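PDB 3DXO: uncharacterized SnoaL-like Protein from Agrobacterium tumefaciens str. C58, which is of uncharacterised function but has a SnoaL-like, NTF2-type fold and has been proposed to act as an isomerase. Local coordinates for residues H5-I8 and A9-L13; Q60-P63 and G64-F67. One frame throughout, in Å; residues are numbered along the deposited sequence.

Contact 1 of 2, residues H5-I8 and A9-L13; sequences HLTI and AQTYL
The carbonyl oxygen of Thr7 takes two hydrogen bonds from Thr11: the backbone one, with Thr11 N 2.8 Å from Thr7 O, and a second from the hydroxyl, with Thr11 OG1 3.0 Å from Thr7 O. Thr11 keeps OG1 beside its own backbone N (chi1 -65°), which turns the hydroxyl back along the helix, and it reaches the oxygen from above the carbonyl plane. The same ladder of i to i+4 bonds runs on either side, Gln10 N to Leu6 O at 2.8 Å and Tyr12 N to Ile8 O at 2.9 Å, as in any regular alpha-helix. One turn apart, Leu6 and Gln10 pack together: the extended glutamine lays its amide against the leucine branch point, with NE2 3.7 Å from Leu6 CG. Thr7 OG1 bonds back to Thr3 O. Leu6 stands at the border, with Gln10 on one hand and Leu69 and Pro73 of strand 66-76 on the other. The side of helix 3-17 that faces the curved sheet carries Ala9, which also meets Pro73, Ile8, which reaches Leu103 of strand 93-103, and Tyr12, whose ring packs against Phe82. His5 ND1 is hydrogen-bonded to Thr80 OG1, so the helix lies across strands 66-76, 79-87 and 93-103.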
ATOM      1  N   HIS B   5      11.527   2.366   9.795  1.00 27.24           N
ATOM      2  CA  HIS B   5      10.309   1.647   9.372  1.00 27.00           C
ATOM      3  C   HIS B   5       9.833   0.601  10.374  1.00 27.05           C
ATOM      4  O   HIS B   5       8.628   0.296  10.438  1.00 26.52           O
ATOM      5  CB  HIS B   5      10.465   0.982   8.000  1.00 26.76           C
ATOM      6  CG  HIS B   5      10.792   1.942   6.894  1.00 26.49           C
ATOM      7  ND1 HIS B   5       9.957   2.980   6.537  1.00 25.82           N
ATOM      8  CD2 HIS B   5      11.864   2.013   6.067  1.00 26.31           C
ATOM      9  CE1 HIS B   5      10.513   3.660   5.550  1.00 26.69           C
ATOM     10  NE2 HIS B   5      11.666   3.089   5.237  1.00 26.24           N
ATOM     11  N   LEU B   6      10.764   0.042  11.151  1.00 26.75           N
ATOM     12  CA  LEU B   6      10.395  -0.960  12.155  1.00 26.22           C
ATOM     13  C   LEU B   6       9.699  -0.238  13.312  1.00 26.92           C
ATOM     14  O   LEU B   6       8.614  -0.671  13.785  1.00 27.86           O
ATOM     15  CB  LEU B   6      11.617  -1.752  12.630  1.00 25.64           C
ATOM     16  CG  LEU B   6      11.352  -2.823  13.693  1.00 25.63           C
ATOM     17  CD1 LEU B   6      10.278  -3.822  13.231  1.00 24.90           C
ATOM     18  CD2 LEU B   6      12.651  -3.530  14.091  1.00 24.79           C
ATOM     19  N   THR B   7      10.305   0.872  13.738  1.00 26.13           N
ATOM     20  CA  THR B   7       9.750   1.687  14.826  1.00 25.96           C
ATOM     21  C   THR B   7       8.308   2.119  14.491  1.00 26.02           C
ATOM     22  O   THR B   7       7.398   2.030  15.325  1.00 25.97           O
ATOM     23  CB  THR B   7      10.638   2.926  15.091  1.00 25.01           C
ATOM     24  OG1 THR B   7      11.969   2.487  15.417  1.00 24.44           O
ATOM     25  CG2 THR B   7      10.067   3.793  16.192  1.00 22.91           C
ATOM     26  N   ILE B   8       8.102   2.558  13.257  1.00 26.21           N
ATOM     27  CA  ILE B   8       6.786   3.018  12.847  1.00 26.94           C
ATOM     28  C   ILE B   8       5.794   1.851  12.923  1.00 27.57           C
ATOM     29  O   ILE B   8       4.703   2.007  13.498  1.00 26.87           O
ATOM     30  CB  ILE B   8       6.834   3.681  11.454  1.00 27.00           C
ATOM     31  CG1 ILE B   8       7.721   4.946  11.518  1.00 27.17           C
ATOM     32  CG2 ILE B   8       5.434   4.037  10.982  1.00 26.29           C
ATOM     33  CD1 ILE B   8       8.201   5.496  10.165  1.00 26.78           C
ATOM     34  N   ALA B   9       6.198   0.676  12.416  1.00 27.73           N
ATOM     35  CA  ALA B   9       5.327  -0.498  12.438  1.00 27.70           C
ATOM     36  C   ALA B   9       4.998  -0.854  13.894  1.00 27.59           C
ATOM     37  O   ALA B   9       3.828  -1.072  14.254  1.00 28.13           O
ATOM     38  CB  ALA B   9       5.978  -1.651  11.732  1.00 27.81           C
ATOM     39  N   GLN B  10       6.019  -0.840  14.742  1.00 27.03           N
ATOM     40  CA  GLN B  10       5.834  -1.164  16.167  1.00 26.62           C
ATOM     41  C   GLN B  10       4.968  -0.194  16.899  1.00 26.49           C
ATOM     42  O   GLN B  10       4.163  -0.620  17.683  1.00 26.75           O
ATOM     43  CB  GLN B  10       7.164  -1.251  16.896  1.00 26.68           C
ATOM     44  CG  GLN B  10       7.976  -2.451  16.475  1.00 26.89           C
ATOM     45  CD  GLN B  10       9.384  -2.365  16.934  1.00 26.30           C
ATOM     46  OE1 GLN B  10       9.894  -1.285  17.187  1.00 25.50           O
ATOM     47  NE2 GLN B  10      10.038  -3.505  17.033  1.00 26.52           N
ATOM     48  N   THR B  11       5.161   1.102  16.665  1.00 26.92           N
ATOM     49  CA  THR B  11       4.352   2.165  17.289  1.00 26.31           C
ATOM     50  C   THR B  11       2.901   2.031  16.841  1.00 26.73           C
ATOM     51  O   THR B  11       1.972   2.191  17.638  1.00 26.74           O
ATOM     52  CB  THR B  11       4.870   3.570  16.883  1.00 25.82           C
ATOM     53  OG1 THR B  11       6.190   3.760  17.397  1.00 25.32           O
ATOM     54  CG2 THR B  11       3.963   4.654  17.410  1.00 24.78           C
ATOM     55  N   TYR B  12       2.714   1.733  15.558  1.00 26.87           N
ATOM     56  CA  TYR B  12       1.373   1.553  15.020  1.00 27.38           C
ATOM     57  C   TYR B  12       0.672   0.363  15.719  1.00 27.95           C
ATOM     58  O   TYR B  12      -0.421   0.530  16.270  1.00 27.92           O
ATOM     59  CB  TYR B  12       1.432   1.373  13.495  1.00 27.11           C
ATOM     60  CG  TYR B  12       0.119   1.018  12.854  1.00 27.14           C
ATOM     61  CD1 TYR B  12      -0.279  -0.299  12.771  1.00 27.37           C
ATOM     62  CD2 TYR B  12      -0.736   1.995  12.350  1.00 27.09           C
ATOM     63  CE1 TYR B  12      -1.472  -0.641  12.207  1.00 27.23           C
ATOM     64  CE2 TYR B  12      -1.944   1.662  11.781  1.00 26.75           C
ATOM     65  CZ  TYR B  12      -2.298   0.333  11.706  1.00 27.23           C
ATOM     66  OH  TYR B  12      -3.494  -0.065  11.134  1.00 27.71           O
ATOM     67  N   LEU B  13       1.315  -0.811  15.719  1.00 27.84           N
ATOM     68  CA  LEU B  13       0.721  -2.004  16.323  1.00 27.07           C
ATOM     69  C   LEU B  13       0.525  -1.875  17.841  1.00 27.07           C
ATOM     70  O   LEU B  13      -0.422  -2.438  18.395  1.00 27.75           O
ATOM     71  CB  LEU B  13       1.551  -3.255  15.991  1.00 26.77           C
ATOM     72  CG  LEU B  13       1.491  -3.771  14.528  1.00 26.51           C
ATOM     73  CD1 LEU B  13       2.439  -4.983  14.302  1.00 24.94           C
ATOM     74  CD2 LEU B  13       0.061  -4.118  14.097  1.00 24.61           C
TER

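Contact 2 of 2, residues Q60-P63 and G64-F67; sequences QKFP and GYRF
Phe62 and Tyr65 are the first and last residues of a type II beta turn, which takes the chain out of helix 47-61 and into strand 66-76. The turn is closed by one backbone hydrogen bond, Tyr65 N to Phe62 O at 3.2 Å. Pro63 and Gly64 occupy its two corners. Proline already restricts phi to the value the first corner needs, while Gly64 takes the positive phi of the second, a conformation that glycine adopts easily.

The side chains at the two ends of the turn lean together. Phe62, the first residue to leave the helical backbone conformation, has CG beside its own N and anti to its carbonyl carbon (chi1 -73°), and Tyr65 has nearly the same first torsion (chi1 -74°). With these torsions, the phenylalanine ring turns its CD2 toward Tyr65 while the tyrosine ring presents a face to it. The pair meets as a T-shaped, edge-to-face stack: the planes stand at 83° to each other and the ring centroids are 5.4 Å apart. Phe62 supplies the edge through CD2, which sits over the centre of one tyrosine face. The tyrosine ring also comes close to the carbonyl that its own backbone N bonds, with Tyr65 CD1 3.3 Å from Phe62 O.

Beyond the turn, Tyr65 packs on Leu86 of strand 79-87 and on Ser88 and Pro89, so its side chain links the turn to the end of that strand and the loop after it. Arg66 then begins the strand by pairing its backbone with Ile87. The closest approach between the two aromatic side chains is aliphatic: Phe62 CB lies on the same side of the tyrosine plane as Phe62 CD2, above and just outside Tyr65 CD1, at 3.7 Å from that atom.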
ATOM      1  N   GLN B  60     -13.570  -4.197  20.692  1.00 26.95           N
ATOM      2  CA  GLN B  60     -14.760  -4.690  21.381  1.00 27.56           C
ATOM      3  C   GLN B  60     -15.413  -5.816  20.594  1.00 27.33           C
ATOM      4  O   GLN B  60     -15.995  -6.711  21.192  1.00 27.86           O
ATOM      5  CB  GLN B  60     -15.730  -3.562  21.730  1.00 27.81           C
ATOM      6  CG  GLN B  60     -15.084  -2.662  22.793  1.00 29.44           C
ATOM      7  CD  GLN B  60     -15.953  -1.548  23.370  1.00 29.62           C
ATOM      8  OE1 GLN B  60     -17.155  -1.458  23.127  1.00 30.85           O
ATOM      9  NE2 GLN B  60     -15.330  -0.704  24.162  1.00 29.25           N
ATOM     10  N   LYS B  61     -15.287  -5.806  19.270  1.00 27.16           N
ATOM     11  CA  LYS B  61     -15.822  -6.899  18.458  1.00 28.13           C
ATOM     12  C   LYS B  61     -14.892  -8.125  18.406  1.00 29.29           C
ATOM     13  O   LYS B  61     -15.338  -9.220  18.088  1.00 31.05           O
ATOM     14  CB  LYS B  61     -16.083  -6.432  17.049  1.00 27.38           C
ATOM     15  CG  LYS B  61     -17.123  -5.334  16.975  1.00 27.45           C
ATOM     16  CD  LYS B  61     -17.307  -4.884  15.517  1.00 27.76           C
ATOM     17  CE  LYS B  61     -18.269  -3.733  15.384  1.00 27.36           C
ATOM     18  NZ  LYS B  61     -18.511  -3.407  13.961  1.00 27.58           N
ATOM     19  N   PHE B  62     -13.614  -7.950  18.711  1.00 29.32           N
ATOM     20  CA  PHE B  62     -12.655  -9.056  18.707  1.00 29.20           C
ATOM     21  C   PHE B  62     -11.868  -9.097  19.999  1.00 27.76           C
ATOM     22  O   PHE B  62     -10.667  -8.977  19.969  1.00 27.31           O
ATOM     23  CB  PHE B  62     -11.682  -8.905  17.531  1.00 30.09           C
ATOM     24  CG  PHE B  62     -12.304  -9.207  16.178  1.00 30.71           C
ATOM     25  CD1 PHE B  62     -13.097  -8.276  15.537  1.00 31.02           C
ATOM     26  CD2 PHE B  62     -12.047 -10.443  15.530  1.00 31.14           C
ATOM     27  CE1 PHE B  62     -13.648  -8.570  14.242  1.00 31.56           C
ATOM     28  CE2 PHE B  62     -12.594 -10.763  14.264  1.00 30.62           C
ATOM     29  CZ  PHE B  62     -13.404  -9.838  13.622  1.00 31.09           C
ATOM     30  N   PRO B  63     -12.546  -9.340  21.119  1.00 26.87           N
ATOM     31  CA  PRO B  63     -11.891  -9.319  22.425  1.00 26.59           C
ATOM     32  C   PRO B  63     -10.889 -10.460  22.576  1.00 26.48           C
ATOM     33  O   PRO B  63     -11.162 -11.572  22.161  1.00 26.52           O
ATOM     34  CB  PRO B  63     -13.074  -9.450  23.415  1.00 26.03           C
ATOM     35  CG  PRO B  63     -14.132 -10.123  22.660  1.00 25.73           C
ATOM     36  CD  PRO B  63     -13.970  -9.709  21.222  1.00 26.45           C
ATOM     37  N   GLY B  64      -9.733 -10.164  23.161  1.00 27.04           N
ATOM     38  CA  GLY B  64      -8.665 -11.136  23.335  1.00 27.13           C
ATOM     39  C   GLY B  64      -7.758 -11.297  22.116  1.00 28.51           C
ATOM     40  O   GLY B  64      -6.671 -11.886  22.236  1.00 30.36           O
ATOM     41  N   TYR B  65      -8.156 -10.785  20.946  1.00 27.83           N
ATOM     42  CA  TYR B  65      -7.323 -10.913  19.751  1.00 27.33           C
ATOM     43  C   TYR B  65      -6.097 -10.005  19.809  1.00 27.73           C
ATOM     44  O   TYR B  65      -6.066  -9.045  20.550  1.00 28.30           O
ATOM     45  CB  TYR B  65      -8.130 -10.676  18.476  1.00 27.14           C
ATOM     46  CG  TYR B  65      -9.059 -11.846  18.138  1.00 27.33           C
ATOM     47  CD1 TYR B  65     -10.236 -12.038  18.831  1.00 27.11           C
ATOM     48  CD2 TYR B  65      -8.727 -12.782  17.152  1.00 27.09           C
ATOM     49  CE1 TYR B  65     -11.053 -13.115  18.572  1.00 27.11           C
ATOM     50  CE2 TYR B  65      -9.562 -13.858  16.875  1.00 26.95           C
ATOM     51  CZ  TYR B  65     -10.720 -14.019  17.585  1.00 26.78           C
ATOM     52  OH  TYR B  65     -11.570 -15.074  17.329  1.00 26.81           O
ATOM     53  N   ARG B  66      -5.048 -10.362  19.080  1.00 27.46           N
ATOM     54  CA  ARG B  66      -3.844  -9.564  19.051  1.00 27.04           C
ATOM     55  C   ARG B  66      -3.376  -9.402  17.625  1.00 27.69           C
ATOM     56  O   ARG B  66      -3.741 -10.179  16.761  1.00 28.14           O
ATOM     57  CB  ARG B  66      -2.778 -10.271  19.816  1.00 27.34           C
ATOM     58  CG  ARG B  66      -2.947 -10.271  21.285  1.00 28.48           C
ATOM     59  CD  ARG B  66      -2.194 -11.443  21.871  1.00 28.77           C
ATOM     60  NE  ARG B  66      -0.847 -11.458  21.320  1.00 29.63           N
ATOM     61  CZ  ARG B  66      -0.096 -12.551  21.187  1.00 30.15           C
ATOM     62  NH1 ARG B  66      -0.582 -13.766  21.547  1.00 29.94           N
ATOM     63  NH2 ARG B  66       1.140 -12.428  20.661  1.00 29.69           N
ATOM     64  N   PHE B  67      -2.543  -8.397  17.385  1.00 28.34           N
ATOM     65  CA  PHE B  67      -1.995  -8.118  16.044  1.00 28.58           C
ATOM     66  C   PHE B  67      -0.471  -8.215  16.117  1.00 28.03           C
ATOM     67  O   PHE B  67       0.146  -7.352  16.697  1.00 29.35           O
ATOM     68  CB  PHE B  67      -2.456  -6.719  15.594  1.00 29.28           C
ATOM     69  CG  PHE B  67      -3.931  -6.505  15.746  1.00 28.89           C
ATOM     70  CD1 PHE B  67      -4.454  -6.027  16.931  1.00 29.57           C
ATOM     71  CD2 PHE B  67      -4.795  -6.851  14.740  1.00 29.84           C
ATOM     72  CE1 PHE B  67      -5.823  -5.855  17.098  1.00 30.03           C
ATOM     73  CE2 PHE B  67      -6.175  -6.678  14.885  1.00 30.31           C
ATOM     74  CZ  PHE B  67      -6.687  -6.186  16.067  1.00 30.11           C
TER

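How the contacts relate
Starting at the N terminus, contact 1 comes first, spanning successive turns of helix 3-17 and closing no loop larger than a helical turn. The chain then runs through helix 21-31, short strands and helix 47-61 before contact 2 makes the tight turn into strand 66-76. The two lie in series, neither nested nor crossed, with centres about 19 Å apart. They still touch in space, Leu13 CD2 lying 3.9 Å from Phe67 CB, so the far end of one packs on the far end of the other. Through that touch the N-terminal helix meets the start of strand 66-76, outermost in this chain's sheet.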